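Local coordinates for protein guanine deaminase (PDB 6OHB) that catalyses the zinc-dependent hydrolytic deamination of guanine to xanthine and ammonia, at residues G257-Y262 with C272-C277; S250-H255 with H263-T268; L32-D37 with V407-K412; E392-P397 with L401-S406. All blocks are in the same frame, centred on the assembly; numbering follows the deposited sequence. Where two conformers were deposited one is given.

How the interactions relate
The four contacts form two pairs on opposite sides of the chain's centre. Interactions 1 and 2 touch each other, with centres about 9 Å apart, and they share helix 258-264. Their segments alternate along the chain. Interactions 3 and 4 also touch, with centres about 14 Å apart. Interaction 4 follows the first two in sequence, and interaction 3 encloses all the others because it joins the N-terminal part to residues 407-412. The centres of interactions 1 and 3 are about 37 Å apart. Interactions 1 and 2 pack helix 258-264 within the zinc-binding barrel. Interaction 3 joins distant parts of the chain, and interaction 4 is a local contact at helix 397-404; both lie beside the second subunit.

Interaction 1: G257-Y262 with C272-C277; sequences GYLDVY and CVFAHC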
loop_
_atom_site.group_PDB
_atom_site.type_symbol
_atom_site.label_atom_id
_atom_site.label_comp_id
_atom_site.label_asym_id
_atom_site.label_seq_id
_atom_site.Cartn_x
_atom_site.Cartn_y
_atom_site.Cartn_z
ATOM N N GLY A 257 -32.037 -0.133 -14.761
ATOM C CA GLY A 257 -30.684 0.065 -14.282
ATOM C C GLY A 257 -29.777 -1.118 -14.578
ATOM O O GLY A 257 -30.134 -2.069 -15.280
ATOM N N TYR A 258 -28.578 -1.050 -13.997
ATOM C CA TYR A 258 -27.519 -2.006 -14.306
ATOM C C TYR A 258 -27.834 -3.393 -13.745
ATOM O O TYR A 258 -27.844 -4.390 -14.481
ATOM C CB TYR A 258 -26.194 -1.472 -13.756
ATOM C CG TYR A 258 -24.929 -2.021 -14.387
ATOM C CD1 TYR A 258 -24.927 -3.223 -15.085
ATOM C CD2 TYR A 258 -23.724 -1.339 -14.253
ATOM C CE1 TYR A 258 -23.759 -3.725 -15.642
ATOM C CE2 TYR A 258 -22.557 -1.830 -14.804
ATOM C CZ TYR A 258 -22.577 -3.021 -15.498
ATOM O OH TYR A 258 -21.410 -3.500 -16.047
ATOM N N LEU A 259 -28.068 -3.485 -12.433
ATOM C CA LEU A 259 -28.304 -4.790 -11.821
ATOM C C LEU A 259 -29.544 -5.467 -12.392
ATOM O O LEU A 259 -29.605 -6.703 -12.455
ATOM C CB LEU A 259 -28.429 -4.643 -10.302
ATOM C CG LEU A 259 -28.830 -5.896 -9.506
ATOM C CD1 LEU A 259 -27.836 -7.033 -9.703
ATOM C CD2 LEU A 259 -29.006 -5.579 -8.030
ATOM N N ASP A 260 -30.533 -4.684 -12.826
ATOM C CA ASP A 260 -31.754 -5.287 -13.341
ATOM C C ASP A 260 -31.538 -5.990 -14.674
ATOM O O ASP A 260 -32.297 -6.908 -15.000
ATOM C CB ASP A 260 -32.857 -4.241 -13.478
ATOM C CG ASP A 260 -34.202 -4.862 -13.811
ATOM O OD1 ASP A 260 -34.854 -5.399 -12.888
ATOM O OD2 ASP A 260 -34.603 -4.817 -14.996
ATOM N N VAL A 261 -30.513 -5.608 -15.435
ATOM C CA VAL A 261 -30.186 -6.358 -16.645
ATOM C C VAL A 261 -29.802 -7.788 -16.286
ATOM O O VAL A 261 -30.274 -8.749 -16.903
ATOM C CB VAL A 261 -29.066 -5.658 -17.433
ATOM C CG1 VAL A 261 -28.814 -6.392 -18.746
ATOM C CG2 VAL A 261 -29.419 -4.201 -17.675
ATOM N N TYR A 262 -28.943 -7.947 -15.272
ATOM C CA TYR A 262 -28.555 -9.284 -14.838
ATOM C C TYR A 262 -29.729 -10.015 -14.206
ATOM O O TYR A 262 -29.909 -11.219 -14.425
ATOM C CB TYR A 262 -27.403 -9.201 -13.837
ATOM C CG TYR A 262 -26.132 -8.605 -14.380
ATOM C CD1 TYR A 262 -25.565 -9.074 -15.560
ATOM C CD2 TYR A 262 -25.496 -7.571 -13.710
ATOM C CE1 TYR A 262 -24.396 -8.522 -16.057
ATOM C CE2 TYR A 262 -24.329 -7.013 -14.196
ATOM C CZ TYR A 262 -23.783 -7.490 -15.367
ATOM O OH TYR A 262 -22.621 -6.930 -15.843
ATOM N N CYS A 272 -23.916 -16.022 -7.109
ATOM C CA CYS A 272 -23.737 -14.994 -8.125
ATOM C C CYS A 272 -22.966 -13.845 -7.490
ATOM O O CYS A 272 -23.443 -13.236 -6.525
ATOM C CB CYS A 272 -25.086 -14.518 -8.671
ATOM S SG CYS A 272 -26.198 -15.857 -9.223
ATOM N N VAL A 273 -21.779 -13.559 -8.023
ATOM C CA VAL A 273 -20.843 -12.614 -7.428
ATOM C C VAL A 273 -20.639 -11.453 -8.392
ATOM O O VAL A 273 -20.241 -11.650 -9.552
ATOM C CB VAL A 273 -19.496 -13.273 -7.079
ATOM C CG1 VAL A 273 -18.560 -12.250 -6.439
ATOM C CG2 VAL A 273 -19.710 -14.455 -6.145
ATOM N N PHE A 274 -20.870 -10.246 -7.887
ATOM C CA PHE A 274 -20.782 -9.019 -8.663
ATOM C C PHE A 274 -19.614 -8.202 -8.128
ATOM O O PHE A 274 -19.610 -7.799 -6.958
ATOM C CB PHE A 274 -22.095 -8.238 -8.587
ATOM C CG PHE A 274 -23.276 -9.008 -9.113
ATOM C CD1 PHE A 274 -23.531 -9.065 -10.473
ATOM C CD2 PHE A 274 -24.119 -9.694 -8.248
ATOM C CE1 PHE A 274 -24.605 -9.782 -10.967
ATOM C CE2 PHE A 274 -25.196 -10.414 -8.732
ATOM C CZ PHE A 274 -25.441 -10.458 -10.095
ATOM N N ALA A 275 -18.632 -7.969 -8.987
ATOM C CA ALA A 275 -17.430 -7.240 -8.617
ATOM C C ALA A 275 -17.686 -5.740 -8.593
ATOM O O ALA A 275 -18.422 -5.207 -9.433
ATOM C CB ALA A 275 -16.298 -7.558 -9.593
ATOM N N HIS A 276 -17.100 -5.086 -7.582
ATOM C CA HIS A 276 -16.986 -3.638 -7.403
ATOM C C HIS A 276 -18.200 -3.059 -6.688
ATOM O O HIS A 276 -18.122 -2.784 -5.487
ATOM C CB HIS A 276 -16.728 -2.937 -8.740
ATOM C CG HIS A 276 -15.486 -3.412 -9.425
ATOM N ND1 HIS A 276 -14.227 -3.228 -8.893
ATOM C CD2 HIS A 276 -15.308 -4.077 -10.592
ATOM C CE1 HIS A 276 -13.327 -3.754 -9.705
ATOM N NE2 HIS A 276 -13.956 -4.276 -10.745
ATOM N N CYS A 277 -19.320 -2.875 -7.395
ATOM C CA CYS A 277 -20.559 -2.402 -6.770
ATOM C C CYS A 277 -20.338 -1.091 -6.020
ATOM O O CYS A 277 -20.782 -0.923 -4.880
ATOM C CB CYS A 277 -21.142 -3.461 -5.833
ATOM S SG CYS A 277 -21.650 -4.970 -6.671
#
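Phe274 meets two residues of helix 258-264, Leu259 and Tyr262, and all three are buried. The first kind of contact is aromatic. The rings of Tyr262 and Phe274 have centroids 5.6 Å apart and planes at 36°, an oblique pair. Tyr262 CD2 and Phe274 CE1 come closest, at 3.6 Å. In Phe274, CG is anti to the carbonyl carbon (chi1 -60°), which sends the ring across to the helix. The second kind sets an aliphatic group on an aromatic face. Leu259 CD1 sits over one face of the Phe274 ring, displaced toward its rim, and is 4.2 Å from Phe274 CZ. The polar end of Tyr262 serves another partner: its OH hydrogen-bonds to the backbone O of His237, a zinc ligand. Tyr262 also touches Leu238 and Phe210, which probably bind the substrate. An alanine in place of Phe274 is likely to open a gap beneath Leu259 CD1 and free the Tyr262 ring to shift. Strand 272-274 runs parallel between strands 233-238 and 294-297. Packing of a helix against such a strand is characteristic of the TIM barrel of the amidohydrolase superfamily, here with the Phe274 side chain about 11 Å from the zinc ion.

Interaction 2: S250-H255 with H263-T268; sequences SLYPDH and HQYGLT
Gln264 meets the His255 ring with the first two carbons of its side chain. Gln264 CB lies at the ring edge, in the ring plane, 3.9 Å from His255 CD2 and 4.1 Å from His255 NE2. Gln264 CG follows at the same edge, 3.7 Å from His255 CD2. The chain then bends at chi2 (-49°) and turns its amide from the imidazole. At the tip, Gln264 NE2 hydrogen-bonds to Asp260 OD1, one helical turn back. The two side chains run past each other in opposite directions, with ring and amide planes 35° apart. Tyr265 adds a looser contact, its CE2 4.3 Å from His255 NE2. Its OH comes only within 4.5 Å of Tyr252 CE1, and the hydroxyl of Tyr252 bonds to the backbone O of Ser214. Tyr252 and Tyr265 both touch Met219 of helix 216-228, which extends the packing to a third helix. His255 closes a type I turn that begins at Tyr252, just after helix 242-251. Within 263-268, His263 ND1 and Thr268 OG1 share a 2.9 Å hydrogen bond. Helix 258-264 ends in a Schellman motif: Leu267 N bonds to Tyr262 O, Gly266 N bonds to His263 O, and Gly266 takes the positive-phi position.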
loop_
_atom_site.group_PDB
_atom_site.type_symbol
_atom_site.label_atom_id
_atom_site.label_comp_id
_atom_site.label_asym_id
_atom_site.label_seq_id
_atom_site.Cartn_x
_atom_site.Cartn_y
_atom_site.Cartn_z
ATOM N N SER A 250 -27.437 3.154 -21.701
ATOM C CA SER A 250 -27.707 3.289 -23.141
ATOM C C SER A 250 -27.957 1.933 -23.802
ATOM O O SER A 250 -28.810 1.805 -24.693
ATOM C CB SER A 250 -26.550 4.001 -23.898
ATOM O OG SER A 250 -26.362 5.416 -23.758
ATOM N N LEU A 251 -27.225 0.917 -23.403
ATOM C CA LEU A 251 -27.328 -0.280 -24.209
ATOM C C LEU A 251 -28.543 -1.126 -23.858
ATOM O O LEU A 251 -29.004 -1.912 -24.701
ATOM C CB LEU A 251 -26.040 -1.090 -24.091
ATOM C CG LEU A 251 -24.909 -0.466 -24.921
ATOM C CD1 LEU A 251 -23.577 -1.005 -24.453
ATOM C CD2 LEU A 251 -25.094 -0.734 -26.404
ATOM N N TYR A 252 -29.114 -0.936 -22.671
ATOM C CA TYR A 252 -30.324 -1.632 -22.244
ATOM C C TYR A 252 -31.313 -0.611 -21.690
ATOM O O TYR A 252 -31.533 -0.534 -20.473
ATOM C CB TYR A 252 -29.967 -2.694 -21.208
ATOM C CG TYR A 252 -29.182 -3.849 -21.792
ATOM C CD1 TYR A 252 -29.827 -4.883 -22.455
ATOM C CD2 TYR A 252 -27.795 -3.907 -21.682
ATOM C CE1 TYR A 252 -29.124 -5.941 -22.989
ATOM C CE2 TYR A 252 -27.079 -4.967 -22.215
ATOM C CZ TYR A 252 -27.750 -5.980 -22.868
ATOM O OH TYR A 252 -27.044 -7.035 -23.400
ATOM N N PRO A 253 -31.923 0.205 -22.558
ATOM C CA PRO A 253 -32.797 1.280 -22.059
ATOM C C PRO A 253 -34.089 0.778 -21.431
ATOM O O PRO A 253 -34.721 1.531 -20.678
ATOM C CB PRO A 253 -33.074 2.120 -23.313
ATOM C CG PRO A 253 -32.920 1.159 -24.445
ATOM C CD PRO A 253 -31.851 0.184 -24.032
ATOM N N ASP A 254 -34.502 -0.459 -21.704
ATOM C CA ASP A 254 -35.767 -0.975 -21.196
ATOM C C ASP A 254 -35.639 -1.691 -19.857
ATOM O O ASP A 254 -36.644 -2.197 -19.349
ATOM C CB ASP A 254 -36.401 -1.920 -22.219
ATOM C CG ASP A 254 -36.857 -1.197 -23.470
ATOM O OD1 ASP A 254 -37.328 -0.045 -23.352
ATOM O OD2 ASP A 254 -36.753 -1.783 -24.570
ATOM N N HIS A 255 -34.447 -1.740 -19.271
ATOM C CA HIS A 255 -34.256 -2.321 -17.950
ATOM C C HIS A 255 -34.110 -1.205 -16.919
ATOM O O HIS A 255 -33.709 -0.085 -17.246
ATOM C CB HIS A 255 -33.024 -3.230 -17.929
ATOM C CG HIS A 255 -33.158 -4.454 -18.785
ATOM N ND1 HIS A 255 -32.847 -4.461 -20.128
ATOM C CD2 HIS A 255 -33.557 -5.715 -18.486
ATOM C CE1 HIS A 255 -33.054 -5.669 -20.622
ATOM N NE2 HIS A 255 -33.484 -6.449 -19.646
ATOM N N HIS A 263 -30.552 -9.291 -13.444
ATOM C CA HIS A 263 -31.668 -9.910 -12.733
ATOM C C HIS A 263 -32.715 -10.459 -13.695
ATOM O O HIS A 263 -33.225 -11.567 -13.491
ATOM C CB HIS A 263 -32.292 -8.899 -11.770
ATOM C CG HIS A 263 -33.426 -9.448 -10.960
ATOM N ND1 HIS A 263 -33.252 -10.421 -9.998
ATOM C CD2 HIS A 263 -34.747 -9.151 -10.958
ATOM C CE1 HIS A 263 -34.417 -10.703 -9.444
ATOM N NE2 HIS A 263 -35.341 -9.946 -10.009
ATOM N N GLN A 264 -33.062 -9.695 -14.740
ATOM C CA GLN A 264 -34.080 -10.150 -15.684
ATOM C C GLN A 264 -33.608 -11.360 -16.477
ATOM O O GLN A 264 -34.430 -12.174 -16.908
ATOM C CB GLN A 264 -34.478 -9.020 -16.638
ATOM C CG GLN A 264 -35.223 -7.857 -15.982
ATOM C CD GLN A 264 -36.381 -8.300 -15.102
ATOM O OE1 GLN A 264 -37.166 -9.175 -15.473
ATOM N NE2 GLN A 264 -36.494 -7.688 -13.927
ATOM N N TYR A 265 -32.299 -11.492 -16.692
ATOM C CA TYR A 265 -31.736 -12.679 -17.315
ATOM C C TYR A 265 -31.418 -13.775 -16.298
ATOM O O TYR A 265 -30.611 -14.665 -16.592
ATOM C CB TYR A 265 -30.483 -12.313 -18.115
ATOM C CG TYR A 265 -30.777 -11.614 -19.425
ATOM C CD1 TYR A 265 -31.333 -12.305 -20.496
ATOM C CD2 TYR A 265 -30.503 -10.263 -19.588
ATOM C CE1 TYR A 265 -31.607 -11.669 -21.692
ATOM C CE2 TYR A 265 -30.775 -9.616 -20.782
ATOM C CZ TYR A 265 -31.327 -10.323 -21.831
ATOM O OH TYR A 265 -31.594 -9.678 -23.019
ATOM N N GLY A 266 -32.027 -13.723 -15.116
ATOM C CA GLY A 266 -31.881 -14.776 -14.115
ATOM C C GLY A 266 -30.457 -15.081 -13.701
ATOM O O GLY A 266 -30.120 -16.249 -13.468
ATOM N N LEU A 267 -29.609 -14.057 -13.597
ATOM C CA LEU A 267 -28.218 -14.239 -13.201
ATOM C C LEU A 267 -27.932 -13.692 -11.809
ATOM O O LEU A 267 -26.764 -13.571 -11.426
ATOM C CB LEU A 267 -27.280 -13.587 -14.218
ATOM C CG LEU A 267 -27.269 -14.172 -15.630
ATOM C CD1 LEU A 267 -26.490 -13.258 -16.566
ATOM C CD2 LEU A 267 -26.674 -15.563 -15.620
ATOM N N THR A 268 -28.966 -13.363 -11.046
ATOM C CA THR A 268 -28.821 -13.059 -9.633
ATOM C C THR A 268 -29.232 -14.284 -8.824
ATOM O O THR A 268 -29.937 -15.169 -9.314
ATOM C CB THR A 268 -29.673 -11.853 -9.239
ATOM O OG1 THR A 268 -31.060 -12.173 -9.408
ATOM C CG2 THR A 268 -29.321 -10.650 -10.105
#

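Interaction 3: L32-D37 with V407-K412; sequences LRFIED and VSLVDK
The Phe34 ring has Leu409 CD1 over one face. The other branch of the leucine, CD2, lies closer to the base of the ring, 4.1 Å from Phe34 CG and 3.9 Å from Phe34 CB. Phe34 and Leu409 pass each other at a slant. Phe34 belongs to strand 32-35, which pairs antiparallel with strand 14-18 in the small beta domain that amidohydrolases carry beside the TIM barrel. Leu409 lies in the first turn of helix 409-419, some 370 residues later. The contact thus ties the N-terminal part of the chain to its C-terminal part.

Leu32 completes the apolar group. It and Leu409 meet tip to tip, CD2 against CD2, at 3.6 Å. In Leu409, CG is anti to the backbone N (chi1 176°), and this directs both methyl branches at the strand. Leu32 and Phe34 are two residues apart, so they stand on one face of the strand and receive Leu409 together. Ile16 of strand 14-18 touches all three side chains. Tyr357 of helix 356-363 touches both leucines. Phe34 itself is exposed, so the cluster borders on solvent.

The helix start also faces the dimer partner, where Tyr94 of the second subunit packs on Ser408 and Val410. Ser408 is the N-cap of helix 409-419: its OG accepts a hydrogen bond from Asp411 N, 3.1 Å long, with an angle of 155° at the hydrogen.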
loop_
_atom_site.group_PDB
_atom_site.type_symbol
_atom_site.label_atom_id
_atom_site.label_comp_id
_atom_site.label_asym_id
_atom_site.label_seq_id
_atom_site.Cartn_x
_atom_site.Cartn_y
_atom_site.Cartn_z
ATOM N N LEU A 32 -14.425 -15.641 17.379
ATOM C CA LEU A 32 -13.012 -15.701 17.032
ATOM C C LEU A 32 -12.288 -16.592 18.031
ATOM O O LEU A 32 -12.266 -16.301 19.232
ATOM C CB LEU A 32 -12.384 -14.310 17.004
ATOM C CG LEU A 32 -10.984 -14.348 16.390
ATOM C CD1 LEU A 32 -11.034 -13.872 14.958
ATOM C CD2 LEU A 32 -10.001 -13.531 17.203
ATOM N N ARG A 33 -11.702 -17.672 17.534
ATOM C CA ARG A 33 -10.952 -18.615 18.342
ATOM C C ARG A 33 -9.468 -18.425 18.067
ATOM O O ARG A 33 -9.028 -18.487 16.908
ATOM C CB ARG A 33 -11.374 -20.050 18.035
ATOM C CG ARG A 33 -10.565 -21.093 18.776
ATOM C CD ARG A 33 -11.073 -22.486 18.471
ATOM N NE ARG A 33 -11.240 -22.698 17.038
ATOM C CZ ARG A 33 -11.754 -23.799 16.505
ATOM N NH1 ARG A 33 -12.156 -24.794 17.288
ATOM N NH2 ARG A 33 -11.870 -23.909 15.190
ATOM N N PHE A 34 -8.709 -18.194 19.134
ATOM C CA PHE A 34 -7.255 -18.124 19.100
ATOM C C PHE A 34 -6.707 -19.187 20.040
ATOM O O PHE A 34 -6.963 -19.142 21.247
ATOM C CB PHE A 34 -6.768 -16.732 19.509
ATOM C CG PHE A 34 -5.276 -16.627 19.654
ATOM C CD1 PHE A 34 -4.447 -16.740 18.549
ATOM C CD2 PHE A 34 -4.702 -16.418 20.898
ATOM C CE1 PHE A 34 -3.074 -16.643 18.681
ATOM C CE2 PHE A 34 -3.328 -16.322 21.039
ATOM C CZ PHE A 34 -2.513 -16.433 19.928
ATOM N N ILE A 35 -5.960 -20.140 19.490
ATOM C CA ILE A 35 -5.319 -21.197 20.268
ATOM C C ILE A 35 -3.815 -20.974 20.207
ATOM O O ILE A 35 -3.208 -21.099 19.139
ATOM C CB ILE A 35 -5.680 -22.594 19.742
ATOM C CG1 ILE A 35 -7.200 -22.776 19.673
ATOM C CG2 ILE A 35 -5.030 -23.663 20.609
ATOM C CD1 ILE A 35 -7.862 -23.014 21.018
ATOM N N GLU A 36 -3.203 -20.669 21.350
ATOM C CA GLU A 36 -1.797 -20.285 21.331
ATOM C C GLU A 36 -0.873 -21.494 21.206
ATOM O O GLU A 36 0.147 -21.425 20.513
ATOM C CB GLU A 36 -1.464 -19.468 22.579
ATOM C CG GLU A 36 -0.069 -18.881 22.565
ATOM C CD GLU A 36 0.862 -19.615 23.500
ATOM O OE1 GLU A 36 2.074 -19.678 23.205
ATOM O OE2 GLU A 36 0.378 -20.127 24.532
ATOM N N ASP A 37 -1.209 -22.609 21.852
ATOM C CA ASP A 37 -0.434 -23.845 21.748
ATOM C C ASP A 37 -1.379 -24.927 21.233
ATOM O O ASP A 37 -1.961 -25.698 22.002
ATOM C CB ASP A 37 0.195 -24.214 23.088
ATOM C CG ASP A 37 1.177 -25.373 22.978
ATOM O OD1 ASP A 37 1.645 -25.654 21.858
ATOM O OD2 ASP A 37 1.471 -26.007 24.018
ATOM N N VAL A 407 -0.147 -5.294 22.506
ATOM C CA VAL A 407 -0.567 -6.090 23.652
ATOM C C VAL A 407 -1.798 -6.932 23.337
ATOM O O VAL A 407 -1.875 -8.090 23.749
ATOM C CB VAL A 407 -0.811 -5.183 24.878
ATOM C CG1 VAL A 407 0.512 -4.860 25.560
ATOM C CG2 VAL A 407 -1.540 -3.906 24.472
ATOM N N SER A 408 -2.753 -6.384 22.594
ATOM C CA SER A 408 -3.978 -7.097 22.266
ATOM C C SER A 408 -3.841 -7.854 20.946
ATOM O O SER A 408 -2.971 -7.567 20.119
ATOM C CB SER A 408 -5.155 -6.127 22.201
ATOM O OG SER A 408 -5.159 -5.439 20.969
ATOM N N LEU A 409 -4.717 -8.848 20.768
ATOM C CA LEU A 409 -4.722 -9.640 19.540
ATOM C C LEU A 409 -5.148 -8.806 18.340
ATOM O O LEU A 409 -4.638 -9.006 17.229
ATOM C CB LEU A 409 -5.634 -10.857 19.704
ATOM C CG LEU A 409 -5.843 -11.753 18.480
ATOM C CD1 LEU A 409 -4.516 -12.305 17.963
ATOM C CD2 LEU A 409 -6.793 -12.892 18.816
ATOM N N VAL A 410 -6.094 -7.879 18.535
ATOM C CA VAL A 410 -6.508 -7.014 17.432
ATOM C C VAL A 410 -5.338 -6.156 16.972
ATOM O O VAL A 410 -5.185 -5.879 15.777
ATOM C CB VAL A 410 -7.724 -6.149 17.827
ATOM C CG1 VAL A 410 -8.797 -6.993 18.461
ATOM C CG2 VAL A 410 -7.332 -5.001 18.753
ATOM N N ASP A 411 -4.489 -5.734 17.912
ATOM C CA ASP A 411 -3.291 -4.986 17.557
ATOM C C ASP A 411 -2.355 -5.824 16.692
ATOM O O ASP A 411 -1.780 -5.319 15.721
ATOM C CB ASP A 411 -2.580 -4.507 18.823
ATOM C CG ASP A 411 -3.134 -3.190 19.345
ATOM O OD1 ASP A 411 -4.049 -2.631 18.708
ATOM O OD2 ASP A 411 -2.644 -2.711 20.390
ATOM N N LYS A 412 -2.185 -7.105 17.032
ATOM C CA LYS A 412 -1.309 -7.970 16.244
ATOM C C LYS A 412 -1.873 -8.207 14.843
ATOM O O LYS A 412 -1.132 -8.165 13.849
ATOM C CB LYS A 412 -1.070 -9.281 16.994
ATOM C CG LYS A 412 -0.390 -9.074 18.352
ATOM C CD LYS A 412 -0.222 -10.373 19.129
ATOM C CE LYS A 412 0.412 -10.133 20.503
ATOM N NZ LYS A 412 1.847 -9.710 20.440
#

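Interaction 4: E392-P397 with L401-S406; sequences EPTATP and LRYDNS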
loop_
_atom_site.group_PDB
_atom_site.type_symbol
_atom_site.label_atom_id
_atom_site.label_comp_id
_atom_site.label_asym_id
_atom_site.label_seq_id
_atom_site.Cartn_x
_atom_site.Cartn_y
_atom_site.Cartn_z
ATOM N N GLU A 392 4.298 -15.539 9.141
ATOM C CA GLU A 392 5.360 -15.019 9.992
ATOM C C GLU A 392 5.028 -13.558 10.248
ATOM O O GLU A 392 5.377 -12.687 9.445
ATOM C CB GLU A 392 6.726 -15.167 9.320
ATOM C CG GLU A 392 7.909 -15.018 10.272
ATOM C CD GLU A 392 9.240 -15.133 9.561
ATOM O OE1 GLU A 392 9.247 -15.566 8.388
ATOM O OE2 GLU A 392 10.276 -14.781 10.169
ATOM N N PRO A 393 4.342 -13.231 11.345
ATOM C CA PRO A 393 3.961 -11.831 11.582
ATOM C C PRO A 393 5.126 -10.933 11.961
ATOM O O PRO A 393 4.951 -9.711 12.002
ATOM C CB PRO A 393 2.949 -11.938 12.730
ATOM C CG PRO A 393 3.331 -13.182 13.443
ATOM C CD PRO A 393 3.863 -14.129 12.411
ATOM N N THR A 394 6.290 -11.501 12.261
ATOM C CA THR A 394 7.497 -10.769 12.628
ATOM C C THR A 394 8.532 -10.820 11.506
ATOM O O THR A 394 9.740 -10.835 11.755
ATOM C CB THR A 394 8.083 -11.316 13.928
ATOM O OG1 THR A 394 8.292 -12.726 13.802
ATOM C CG2 THR A 394 7.139 -11.050 15.103
ATOM N N ALA A 395 8.074 -10.838 10.252
ATOM C CA ALA A 395 8.960 -11.197 9.149
ATOM C C ALA A 395 9.974 -10.111 8.798
ATOM O O ALA A 395 10.982 -10.418 8.155
ATOM C CB ALA A 395 8.123 -11.533 7.911
ATOM N N THR A 396 9.770 -8.874 9.236
ATOM C CA THR A 396 10.710 -7.790 8.994
ATOM C C THR A 396 10.982 -7.091 10.315
ATOM O O THR A 396 10.158 -7.161 11.231
ATOM C CB THR A 396 10.176 -6.762 7.980
ATOM O OG1 THR A 396 9.139 -5.985 8.594
ATOM C CG2 THR A 396 9.632 -7.440 6.733
ATOM N N PRO A 397 12.152 -6.460 10.463
ATOM C CA PRO A 397 12.468 -5.795 11.744
ATOM C C PRO A 397 11.381 -4.841 12.221
ATOM O O PRO A 397 11.058 -4.826 13.415
ATOM C CB PRO A 397 13.783 -5.065 11.432
ATOM C CG PRO A 397 14.422 -5.916 10.375
ATOM C CD PRO A 397 13.290 -6.427 9.523
ATOM N N LEU A 401 9.177 -5.197 15.652
ATOM C CA LEU A 401 9.074 -4.159 16.674
ATOM C C LEU A 401 7.614 -3.815 16.974
ATOM O O LEU A 401 7.199 -3.777 18.144
ATOM C CB LEU A 401 9.866 -2.924 16.232
ATOM C CG LEU A 401 9.628 -1.586 16.933
ATOM C CD1 LEU A 401 10.383 -1.540 18.250
ATOM C CD2 LEU A 401 10.082 -0.444 16.041
ATOM N N ARG A 402 6.806 -3.600 15.928
ATOM C CA ARG A 402 5.410 -3.227 16.151
ATOM C C ARG A 402 4.595 -4.391 16.709
ATOM O O ARG A 402 3.593 -4.167 17.404
ATOM C CB ARG A 402 4.780 -2.712 14.857
ATOM C CG ARG A 402 5.462 -1.480 14.283
ATOM C CD ARG A 402 4.540 -0.701 13.358
ATOM N NE ARG A 402 4.992 0.678 13.179
ATOM C CZ ARG A 402 4.261 1.639 12.622
ATOM N NH1 ARG A 402 3.035 1.375 12.193
ATOM N NH2 ARG A 402 4.751 2.867 12.503
ATOM N N TYR A 403 4.999 -5.630 16.416
ATOM C CA TYR A 403 4.298 -6.795 16.948
ATOM C C TYR A 403 4.607 -6.983 18.429
ATOM O O TYR A 403 3.707 -7.247 19.233
ATOM C CB TYR A 403 4.688 -8.041 16.144
ATOM C CG TYR A 403 3.904 -9.299 16.476
ATOM C CD1 TYR A 403 2.699 -9.577 15.846
ATOM C CD2 TYR A 403 4.384 -10.216 17.402
ATOM C CE1 TYR A 403 1.992 -10.722 16.135
ATOM C CE2 TYR A 403 3.681 -11.366 17.701
ATOM C CZ TYR A 403 2.483 -11.615 17.064
ATOM O OH TYR A 403 1.775 -12.762 17.358
ATOM N N ASP A 404 5.883 -6.847 18.805
ATOM C CA ASP A 404 6.248 -6.854 20.217
ATOM C C ASP A 404 5.528 -5.750 20.979
ATOM O O ASP A 404 5.100 -5.953 22.121
ATOM C CB ASP A 404 7.756 -6.675 20.379
ATOM C CG ASP A 404 8.549 -7.850 19.860
ATOM O OD1 ASP A 404 7.991 -8.972 19.813
ATOM O OD2 ASP A 404 9.734 -7.637 19.507
ATOM N N ASN A 405 5.397 -4.569 20.374
ATOM C CA ASN A 405 4.807 -3.440 21.081
ATOM C C ASN A 405 3.289 -3.500 21.152
ATOM O O ASN A 405 2.676 -2.648 21.803
ATOM C CB ASN A 405 5.235 -2.138 20.399
ATOM C CG ASN A 405 5.497 -1.031 21.382
ATOM O OD1 ASN A 405 6.508 -1.041 22.089
ATOM N ND2 ASN A 405 4.582 -0.069 21.446
ATOM N N SER A 406 2.683 -4.528 20.579
ATOM C CA SER A 406 1.245 -4.714 20.614
ATOM C C SER A 406 0.883 -5.656 21.750
ATOM O O SER A 406 1.520 -6.695 21.939
ATOM C CB SER A 406 0.737 -5.270 19.284
ATOM O OG SER A 406 0.903 -4.326 18.240
#
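The Tyr403 ring packs against Pro393 and Thr394. Pro393 CG makes an off-centre CH-pi contact, 4.3 Å from the centroid of the Tyr403 ring and 28° off the ring normal. Its neighbour Pro393 CB is 3.7 Å from Tyr403 CE1. Thr394 CG2 touches nearer the root of the ring, 3.7 Å from Tyr403 CD2. Thr394 OG1 stands between the backbone N and the carbonyl carbon (chi1 54°), which leaves the methyl for the tyrosine. The ring also makes a cation-pi contact with Lys412 of the next helix. A serine replacing Tyr403 would probably leave Pro393 and Thr394 CG2 without their apolar cover and Lys412 without its aromatic partner.

A type I turn from Glu392 to Ala395 brings Pro393 and Thr394 to the ring. After it, the chain enters helix 397-404 through Thr396, the N-cap, whose OG1 accepts from Gln399 N. Pro397 opens the first turn. Its O takes a hydrogen bond from Leu401 N, 2.9 Å long, and the donor is tilted 23° from the carbonyl plane. At the far end of the helix, Ser406 OG gives a 2.8 Å hydrogen bond to Arg402 O. Further out lies the second subunit, where Arg132 of that subunit packs on Pro397 and its Val91 on Ser406.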